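Local coordinates for protein Alpha/beta hydrolase (Streptomyces albidoflavus, PDB 6KSU) that probably acts as a stand-alone penicillin-binding-protein-like cyclase, closing non-ribosomal peptides into macrolactams by heterochiral coupling, at residues E71-T74 with P75-F79; T85-L88 with T89-V93; F155-A158 with C159-P163. All blocks are in the same frame, centred on the assembly; numbering follows the deposited sequence.

Overall arrangement
The three contacts are local, each within one run of nine residues in the beta-lactamase-like part of the chain. Contact 2 is core: every touching residue on helix 85-98 is buried, its centre about 11 Å from that of the chain. Contacts 1 and 3 are partly buried, each centred about 22 Å out and about 38 Å from the other. Contact 1 is a loop turn against strands 46-53 and 56-63, held by hydroxyl, backbone and water bonds. Contacts 2 and 3 both pack side chains on helix 176-189, but contact 2 combines regular helical bonds with a buried carboxylate, whereas contact 3 is a fraying helix end with sulfur-aromatic and guanidinium packing.

Contact 1: E71-T74 with P75-F79; sequences EPVT and PRTGF
Val73 meets the Phe79 ring obliquely, Val73 CG2 lying 3.9 Å from Phe79 CZ. Val73 CG1, anti to the backbone N (chi1 165°), reaches the same ring corner at 4.0 Å from Phe79 CZ, and the two side chains cross at about a right angle. The carbonyl O of Thr77 lies at the ring edge, in its plane. Next to this apolar pair, Thr74 to Thr77 form a type I beta turn. Its closing bond runs from Thr77 N to Thr74 O (3.0 Å). A straighter bond returns from Thr74 N to Thr77 OG1, at 2.7 Å and 164°. Arg76 N makes a weak bond to Thr74 OG1 (3.2 Å), while the extended Arg76 side chain leads off to a salt bridge with Glu209. A water bridges Thr77 OG1 (2.8 Å from it), Pro72 O and Glu71 OE1. Gln48 of strand 46-53 bonds both Thr74 O and Thr77 O, fastening the turn to the sheet. The chemistry thus centres on Thr77: its hydroxyl oxygen accepts from Thr74 N and shares a bond with the water, which should restrict its rotation and links the turn to Glu71 and Pro72 just before it in the same loop.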
ATOM      1  N   GLU A  71     -21.684 -18.061   4.743  1.00 33.05           N
ATOM      2  CA  GLU A  71     -21.811 -17.666   3.329  1.00 31.02           C
ATOM      3  C   GLU A  71     -20.525 -17.924   2.544  1.00 28.81           C
ATOM      4  O   GLU A  71     -19.436 -17.555   2.993  1.00 28.88           O
ATOM      5  CB  GLU A  71     -22.203 -16.198   3.196  1.00 33.04           C
ATOM      6  CG  GLU A  71     -22.147 -15.722   1.744  1.00 34.45           C
ATOM      7  CD  GLU A  71     -23.100 -14.589   1.459  1.00 48.40           C
ATOM      8  OE1 GLU A  71     -23.285 -14.262   0.260  1.00 56.73           O
ATOM      9  OE2 GLU A  71     -23.661 -14.026   2.426  1.00 55.24           O
ATOM     10  N   PRO A  72     -20.611 -18.559   1.384  1.00 29.13           N
ATOM     11  CA  PRO A  72     -19.427 -18.704   0.529  1.00 29.59           C
ATOM     12  C   PRO A  72     -18.940 -17.404  -0.116  1.00 29.06           C
ATOM     13  O   PRO A  72     -19.700 -16.467  -0.387  1.00 28.93           O
ATOM     14  CB  PRO A  72     -19.885 -19.689  -0.557  1.00 26.99           C
ATOM     15  CG  PRO A  72     -21.391 -19.750  -0.441  1.00 35.85           C
ATOM     16  CD  PRO A  72     -21.699 -19.463   0.993  1.00 26.97           C
ATOM     17  N   VAL A  73     -17.634 -17.394  -0.383  1.00 25.21           N
ATOM     18  CA  VAL A  73     -17.000 -16.392  -1.228  1.00 26.96           C
ATOM     19  C   VAL A  73     -17.399 -16.649  -2.672  1.00 25.01           C
ATOM     20  O   VAL A  73     -17.229 -17.762  -3.180  1.00 28.81           O
ATOM     21  CB  VAL A  73     -15.476 -16.462  -1.089  1.00 23.57           C
ATOM     22  CG1 VAL A  73     -14.827 -15.688  -2.207  1.00 22.22           C
ATOM     23  CG2 VAL A  73     -15.006 -16.033   0.341  1.00 21.10           C
ATOM     24  N   THR A  74     -17.895 -15.622  -3.346  1.00 22.59           N
ATOM     25  CA  THR A  74     -18.101 -15.671  -4.781  1.00 28.10           C
ATOM     26  C   THR A  74     -17.241 -14.607  -5.436  1.00 28.01           C
ATOM     27  O   THR A  74     -16.638 -13.775  -4.748  1.00 28.02           O
ATOM     28  CB  THR A  74     -19.585 -15.466  -5.124  1.00 28.79           C
ATOM     29  OG1 THR A  74     -19.932 -14.091  -4.965  1.00 26.33           O
ATOM     30  CG2 THR A  74     -20.468 -16.305  -4.204  1.00 23.12           C
ATOM     31  N   PRO A  75     -17.111 -14.626  -6.766  1.00 32.37           N
ATOM     32  CA  PRO A  75     -16.384 -13.527  -7.432  1.00 32.84           C
ATOM     33  C   PRO A  75     -17.017 -12.164  -7.206  1.00 25.97           C
ATOM     34  O   PRO A  75     -16.335 -11.150  -7.349  1.00 29.22           O
ATOM     35  CB  PRO A  75     -16.408 -13.938  -8.906  1.00 33.07           C
ATOM     36  CG  PRO A  75     -16.425 -15.450  -8.848  1.00 36.31           C
ATOM     37  CD  PRO A  75     -17.342 -15.755  -7.688  1.00 34.22           C
ATOM     38  N   ARG A  76     -18.286 -12.116  -6.814  1.00 26.96           N
ATOM     39  CA  ARG A  76     -18.926 -10.860  -6.459  1.00 26.03           C
ATOM     40  C   ARG A  76     -18.463 -10.339  -5.100  1.00 26.01           C
ATOM     41  O   ARG A  76     -18.451  -9.119  -4.886  1.00 23.77           O
ATOM     42  CB  ARG A  76     -20.453 -11.028  -6.464  1.00 22.65           C
ATOM     43  CG  ARG A  76     -21.202  -9.710  -6.755  1.00 27.59           C
ATOM     44  CD  ARG A  76     -22.690  -9.734  -6.373  1.00 31.98           C
ATOM     45  NE  ARG A  76     -23.209  -8.383  -6.129  1.00 33.18           N
ATOM     46  CZ  ARG A  76     -24.380  -8.110  -5.556  1.00 32.51           C
ATOM     47  NH1 ARG A  76     -25.175  -9.098  -5.155  1.00 31.56           N
ATOM     48  NH2 ARG A  76     -24.758  -6.850  -5.372  1.00 30.82           N
ATOM     49  N   THR A  77     -18.137 -11.240  -4.168  1.00 19.64           N
ATOM     50  CA  THR A  77     -17.771 -10.860  -2.810  1.00 20.37           C
ATOM     51  C   THR A  77     -16.696  -9.771  -2.814  1.00 23.08           C
ATOM     52  O   THR A  77     -15.674  -9.878  -3.495  1.00 24.12           O
ATOM     53  CB  THR A  77     -17.260 -12.093  -2.039  1.00 22.39           C
ATOM     54  OG1 THR A  77     -18.149 -13.201  -2.227  1.00 25.41           O
ATOM     55  CG2 THR A  77     -17.188 -11.810  -0.570  1.00 20.82           C
ATOM     56  N   GLY A  78     -16.949  -8.706  -2.045  1.00 19.59           N
ATOM     57  CA  GLY A  78     -15.965  -7.669  -1.839  1.00 22.41           C
ATOM     58  C   GLY A  78     -15.136  -7.870  -0.581  1.00 22.39           C
ATOM     59  O   GLY A  78     -15.672  -8.121   0.505  1.00 14.21           O
ATOM     60  N   PHE A  79     -13.828  -7.706  -0.732  1.00 18.19           N
ATOM     61  CA  PHE A  79     -12.821  -7.758   0.311  1.00 19.94           C
ATOM     62  C   PHE A  79     -12.231  -6.372   0.536  1.00 20.70           C
ATOM     63  O   PHE A  79     -12.130  -5.575  -0.398  1.00 19.36           O
ATOM     64  CB  PHE A  79     -11.691  -8.717  -0.084  1.00 19.07           C
ATOM     65  CG  PHE A  79     -12.090 -10.192  -0.103  1.00 22.20           C
ATOM     66  CD1 PHE A  79     -11.508 -11.082   0.796  1.00 17.14           C
ATOM     67  CD2 PHE A  79     -12.994 -10.688  -1.052  1.00 19.60           C
ATOM     68  CE1 PHE A  79     -11.838 -12.418   0.795  1.00 17.17           C
ATOM     69  CE2 PHE A  79     -13.346 -12.040  -1.072  1.00 20.45           C
ATOM     70  CZ  PHE A  79     -12.775 -12.903  -0.150  1.00 23.11           C
TER
HETATM   71  O   HOH W   1     -20.265 -13.556  -0.377  1.00 25.23           O

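Contact 2: T85-L88 with T89-V93; sequences TKFL and TAELV
Glu91 sets its carboxylate above one face of the Phe87 ring, offset toward the rim at CZ, one helical turn further along helix 85-98. Glu91 OE2 comes nearest, 3.3 Å from Phe87 CZ, with Glu91 CD 3.8 Å from the same atom; carboxylate and ring planes are 35° apart. Phe87 CG is anti to the backbone N (chi1 170°), which swings the ring forward along the helix to meet the acid. Glu91 also runs side by side with Leu88, pointing the same way, with Leu88 CD2 4.1 Å from Glu91 OE1.

The polar contacts are unequal at the carboxylate. OE2 is bonded to His271, whose ring also meets that of Phe87, whereas OE1 is buried and has no polar partner in the model; burial may raise the pKa of the acid, though the His271 bond may offset this. Thr89 OG1 is likewise satisfied from outside, by Ala253 O and the Trp194 indole.

Four backbone bonds from residue i+4 to i carry the helix through the contact. The bond from Thr89 N to Thr85 O is nearly straight (3.0 Å, 175°), and that from Leu92 N to Leu88 O is the shortest at 2.7 Å. Between them, Ala90 N bonds Lys86 O and Glu91 N bonds Phe87 O.

The CB of Lys86 points away from the following turn. Lys86 NZ bonds Asn176 OD1 and Ala254 O, and weakly Ser83 OG and Tyr174 OH, an arrangement consistent with the SxxK active-site motif of serine beta-lactamases and penicillin-binding proteins. Around the helix, Leu88 and Phe87 pack on helix 261-268, Thr89 and Leu92 on helices 176-189 and 194-206, and Val93 on helix 176-189, leaving this turn of helix 85-98 enclosed by three other helices.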
ATOM      1  N   THR A  85      -6.217   0.516  -1.967  1.00 15.58           N
ATOM      2  CA  THR A  85      -7.066   1.648  -2.335  1.00 18.19           C
ATOM      3  C   THR A  85      -6.275   2.782  -2.997  1.00 21.09           C
ATOM      4  O   THR A  85      -6.823   3.539  -3.816  1.00 20.81           O
ATOM      5  CB  THR A  85      -7.786   2.168  -1.075  1.00 19.30           C
ATOM      6  OG1 THR A  85      -8.582   1.121  -0.484  1.00 20.72           O
ATOM      7  CG2 THR A  85      -8.701   3.360  -1.412  1.00 14.55           C
ATOM      8  N   LYS A  86      -4.996   2.937  -2.633  1.00 26.56           N
ATOM      9  CA  LYS A  86      -4.202   4.057  -3.142  1.00 20.85           C
ATOM     10  C   LYS A  86      -4.019   3.973  -4.650  1.00 20.16           C
ATOM     11  O   LYS A  86      -3.838   5.000  -5.319  1.00 20.34           O
ATOM     12  CB  LYS A  86      -2.832   4.086  -2.443  1.00 16.44           C
ATOM     13  CG  LYS A  86      -2.918   4.502  -1.012  1.00 16.89           C
ATOM     14  CD  LYS A  86      -1.593   4.308  -0.298  1.00 19.02           C
ATOM     15  CE  LYS A  86      -1.685   4.938   1.070  1.00 18.43           C
ATOM     16  NZ  LYS A  86      -2.391   4.034   2.026  1.00 17.29           N
ATOM     17  N   PHE A  87      -4.037   2.765  -5.202  1.00 20.27           N
ATOM     18  CA  PHE A  87      -3.922   2.632  -6.647  1.00 22.91           C
ATOM     19  C   PHE A  87      -5.166   3.176  -7.351  1.00 20.60           C
ATOM     20  O   PHE A  87      -5.062   3.766  -8.424  1.00 21.96           O
ATOM     21  CB  PHE A  87      -3.638   1.167  -6.979  1.00 20.18           C
ATOM     22  CG  PHE A  87      -3.722   0.815  -8.438  1.00 15.20           C
ATOM     23  CD1 PHE A  87      -2.742   1.211  -9.324  1.00 20.35           C
ATOM     24  CD2 PHE A  87      -4.744   0.003  -8.898  1.00 21.81           C
ATOM     25  CE1 PHE A  87      -2.796   0.855 -10.674  1.00 21.83           C
ATOM     26  CE2 PHE A  87      -4.812  -0.356 -10.242  1.00 22.66           C
ATOM     27  CZ  PHE A  87      -3.834   0.078 -11.131  1.00 21.03           C
ATOM     28  N   LEU A  88      -6.335   3.058  -6.735  1.00 17.81           N
ATOM     29  CA  LEU A  88      -7.536   3.583  -7.382  1.00 20.57           C
ATOM     30  C   LEU A  88      -7.658   5.080  -7.164  1.00 20.49           C
ATOM     31  O   LEU A  88      -8.038   5.817  -8.085  1.00 21.58           O
ATOM     32  CB  LEU A  88      -8.758   2.837  -6.860  1.00 17.39           C
ATOM     33  CG  LEU A  88      -8.462   1.404  -7.305  1.00 15.97           C
ATOM     34  CD1 LEU A  88      -8.321   0.464  -6.117  1.00 15.76           C
ATOM     35  CD2 LEU A  88      -9.489   0.921  -8.285  1.00 20.82           C
ATOM     36  N   THR A  89      -7.295   5.539  -5.965  1.00 20.17           N
ATOM     37  CA  THR A  89      -7.202   6.968  -5.705  1.00 21.05           C
ATOM     38  C   THR A  89      -6.213   7.629  -6.658  1.00 18.90           C
ATOM     39  O   THR A  89      -6.490   8.701  -7.219  1.00 18.86           O
ATOM     40  CB  THR A  89      -6.795   7.199  -4.250  1.00 16.94           C
ATOM     41  OG1 THR A  89      -7.937   6.959  -3.428  1.00 18.12           O
ATOM     42  CG2 THR A  89      -6.300   8.658  -4.047  1.00 17.04           C
ATOM     43  N   ALA A  90      -5.046   6.999  -6.850  1.00 19.47           N
ATOM     44  CA  ALA A  90      -4.087   7.518  -7.816  1.00 18.50           C
ATOM     45  C   ALA A  90      -4.693   7.533  -9.202  1.00 20.54           C
ATOM     46  O   ALA A  90      -4.526   8.501  -9.957  1.00 17.76           O
ATOM     47  CB  ALA A  90      -2.815   6.682  -7.824  1.00 18.55           C
ATOM     48  N   GLU A  91      -5.410   6.465  -9.548  1.00 19.45           N
ATOM     49  CA  GLU A  91      -6.054   6.402 -10.843  1.00 22.67           C
ATOM     50  C   GLU A  91      -7.090   7.514 -10.988  1.00 19.73           C
ATOM     51  O   GLU A  91      -7.194   8.151 -12.043  1.00 21.01           O
ATOM     52  CB  GLU A  91      -6.667   5.019 -11.014  1.00 19.61           C
ATOM     53  CG  GLU A  91      -5.659   3.938 -11.495  1.00 19.81           C
ATOM     54  CD  GLU A  91      -6.397   2.694 -12.025  1.00 21.88           C
ATOM     55  OE1 GLU A  91      -7.533   2.464 -11.572  1.00 21.49           O
ATOM     56  OE2 GLU A  91      -5.876   1.973 -12.901  1.00 20.81           O
ATOM     57  N   LEU A  92      -7.841   7.772  -9.921  1.00 16.41           N
ATOM     58  CA  LEU A  92      -8.814   8.846  -9.915  1.00 18.96           C
ATOM     59  C   LEU A  92      -8.131  10.196 -10.097  1.00 28.21           C
ATOM     60  O   LEU A  92      -8.549  11.012 -10.929  1.00 24.87           O
ATOM     61  CB  LEU A  92      -9.590   8.787  -8.606  1.00 17.50           C
ATOM     62  CG  LEU A  92     -10.709   9.800  -8.452  1.00 20.62           C
ATOM     63  CD1 LEU A  92     -11.609   9.722  -9.662  1.00 24.39           C
ATOM     64  CD2 LEU A  92     -11.481   9.503  -7.169  1.00 19.52           C
ATOM     65  N   VAL A  93      -7.051  10.435  -9.341  1.00 25.35           N
ATOM     66  CA  VAL A  93      -6.318  11.695  -9.451  1.00 25.74           C
ATOM     67  C   VAL A  93      -5.780  11.871 -10.868  1.00 24.05           C
ATOM     68  O   VAL A  93      -5.842  12.968 -11.449  1.00 21.06           O
ATOM     69  CB  VAL A  93      -5.177  11.748  -8.401  1.00 16.45           C
ATOM     70  CG1 VAL A  93      -4.263  12.920  -8.663  1.00 21.53           C
ATOM     71  CG2 VAL A  93      -5.725  11.827  -7.008  1.00 14.64           C
TER

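Contact 3: F155-A158 with C159-P163; sequences FAAA and CARQP
Cys159 and Phe155, four residues apart on helix 153-160, form a cysteine sulfur-aromatic contact just before the helix ends. Cys159 SG lies 3.9 Å from the centroid of the Phe155 ring and approaches obliquely, 34° off the ring normal. The ring atom nearest Cys159 SG is Phe155 CE2, at 3.4 Å. The phenyl group is sent along the helix toward the sulfur by a chi1 of 171°, with CG anti to the backbone N. A second side-chain contact is made by exposed Arg161, which folds back over the last turn and lays its flat guanidinium on the alanines, Arg161 NH1 coming 3.6 Å from Ala158 CB.

The backbone joins the first pair too, by a bond of 3.1 Å from Cys159 N to Phe155 O. Beyond this turn the bonding becomes irregular. Ala160 N has two weak bonds, to Ala156 O and Ala157 O; Cys159 N adds a weak one to Ala156 O beside its regular bond. Arg161 N bonds Ala157 O weakly at 3.4 Å, and Arg161 is the first residue to leave helical backbone angles. This mix of i+3 and i+4 partners marks a helix loosening at its C-terminal end, where Gln162 N makes a weak bond to Ala160 O within the departing loop.

The buried flank is positioned by helix 176-189: Phe155 packs on Thr177 and Cys180, and Cys159 on Thr177 and Leu181. Cys159 also touches Leu123, while Gln162 meets Val139 and Ile142 in a loop.

The pose of Arg161 comes from its own torsions. CG sits between the backbone N and the carbonyl carbon, and a bend at chi3 (96°) turns the chain back, so that Ala158 CA stands 3.5 Å from Arg161 CZ, over the centre of one guanidinium face.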
ATOM      1  N   PHE A 155     -10.233  18.193   7.429  1.00 42.24           N
ATOM      2  CA  PHE A 155      -9.078  17.327   7.636  1.00 38.56           C
ATOM      3  C   PHE A 155      -7.834  17.950   7.039  1.00 36.31           C
ATOM      4  O   PHE A 155      -6.742  17.846   7.611  1.00 34.20           O
ATOM      5  CB  PHE A 155      -9.336  15.954   7.019  1.00 35.25           C
ATOM      6  CG  PHE A 155      -8.130  15.051   6.993  1.00 32.63           C
ATOM      7  CD1 PHE A 155      -7.898  14.151   8.025  1.00 35.28           C
ATOM      8  CD2 PHE A 155      -7.248  15.075   5.923  1.00 32.25           C
ATOM      9  CE1 PHE A 155      -6.795  13.299   8.008  1.00 33.07           C
ATOM     10  CE2 PHE A 155      -6.146  14.240   5.900  1.00 33.19           C
ATOM     11  CZ  PHE A 155      -5.917  13.347   6.949  1.00 30.61           C
ATOM     12  N   ALA A 156      -7.984  18.561   5.867  1.00 36.43           N
ATOM     13  CA  ALA A 156      -6.895  19.288   5.230  1.00 40.37           C
ATOM     14  C   ALA A 156      -6.263  20.288   6.187  1.00 40.43           C
ATOM     15  O   ALA A 156      -5.034  20.355   6.310  1.00 42.26           O
ATOM     16  CB  ALA A 156      -7.429  20.006   3.997  1.00 41.04           C
ATOM     17  N   ALA A 157      -7.093  21.078   6.871  1.00 43.63           N
ATOM     18  CA  ALA A 157      -6.571  22.045   7.836  1.00 43.14           C
ATOM     19  C   ALA A 157      -5.746  21.355   8.909  1.00 44.21           C
ATOM     20  O   ALA A 157      -4.614  21.762   9.189  1.00 50.71           O
ATOM     21  CB  ALA A 157      -7.720  22.834   8.465  1.00 45.67           C
ATOM     22  N   ALA A 158      -6.287  20.280   9.495  1.00 47.28           N
ATOM     23  CA  ALA A 158      -5.621  19.606  10.608  1.00 40.30           C
ATOM     24  C   ALA A 158      -4.234  19.120  10.223  1.00 45.03           C
ATOM     25  O   ALA A 158      -3.325  19.102  11.061  1.00 51.24           O
ATOM     26  CB  ALA A 158      -6.467  18.433  11.107  1.00 38.45           C
ATOM     27  N   CYS A 159      -4.042  18.710   8.966  1.00 40.76           N
ATOM     28  CA  CYS A 159      -2.694  18.331   8.543  1.00 44.87           C
ATOM     29  C   CYS A 159      -1.748  19.519   8.621  1.00 47.17           C
ATOM     30  O   CYS A 159      -0.572  19.366   8.977  1.00 47.78           O
ATOM     31  CB  CYS A 159      -2.700  17.783   7.119  1.00 39.75           C
ATOM     32  SG  CYS A 159      -3.779  16.417   6.853  1.00 42.90           S
ATOM     33  N   ALA A 160      -2.249  20.710   8.279  1.00 42.07           N
ATOM     34  CA  ALA A 160      -1.401  21.893   8.229  1.00 45.62           C
ATOM     35  C   ALA A 160      -0.784  22.187   9.590  1.00 49.40           C
ATOM     36  O   ALA A 160       0.382  22.591   9.674  1.00 56.64           O
ATOM     37  CB  ALA A 160      -2.207  23.089   7.719  1.00 44.89           C
ATOM     38  N   ARG A 161      -1.537  21.973  10.668  1.00 47.71           N
ATOM     39  CA  ARG A 161      -1.007  22.145  12.022  1.00 53.52           C
ATOM     40  C   ARG A 161      -0.200  20.935  12.490  1.00 53.53           C
ATOM     41  O   ARG A 161      -0.281  20.523  13.648  1.00 58.34           O
ATOM     42  CB  ARG A 161      -2.154  22.452  12.986  1.00 56.77           C
ATOM     43  CG  ARG A 161      -3.210  21.360  13.115  1.00 58.47           C
ATOM     44  CD  ARG A 161      -4.402  21.795  13.966  1.00 64.50           C
ATOM     45  NE  ARG A 161      -5.507  22.304  13.150  1.00 63.97           N
ATOM     46  CZ  ARG A 161      -6.731  21.782  13.123  1.00 62.68           C
ATOM     47  NH1 ARG A 161      -7.025  20.726  13.870  1.00 56.93           N
ATOM     48  NH2 ARG A 161      -7.664  22.320  12.345  1.00 62.14           N
ATOM     49  N   GLN A 162       0.597  20.347  11.600  1.00 53.03           N
ATOM     50  CA  GLN A 162       1.390  19.179  11.922  1.00 51.83           C
ATOM     51  C   GLN A 162       2.762  19.397  11.301  1.00 45.59           C
ATOM     52  O   GLN A 162       2.851  19.678  10.096  1.00 45.73           O
ATOM     53  CB  GLN A 162       0.772  17.883  11.393  1.00 51.86           C
ATOM     54  CG  GLN A 162       1.313  16.639  12.041  1.00 49.65           C
ATOM     55  CD  GLN A 162       0.819  16.473  13.462  1.00 60.90           C
ATOM     56  OE1 GLN A 162      -0.316  16.839  13.787  1.00 61.28           O
ATOM     57  NE2 GLN A 162       1.671  15.919  14.324  1.00 55.72           N
ATOM     58  N   PRO A 163       3.834  19.273  12.076  1.00 43.84           N
ATOM     59  CA  PRO A 163       5.174  19.465  11.510  1.00 45.48           C
ATOM     60  C   PRO A 163       5.452  18.465  10.399  1.00 42.85           C
ATOM     61  O   PRO A 163       5.158  17.276  10.520  1.00 36.93           O
ATOM     62  CB  PRO A 163       6.104  19.256  12.714  1.00 47.13           C
ATOM     63  CG  PRO A 163       5.293  18.509  13.713  1.00 48.67           C
ATOM     64  CD  PRO A 163       3.870  18.929  13.505  1.00 47.66           C
TER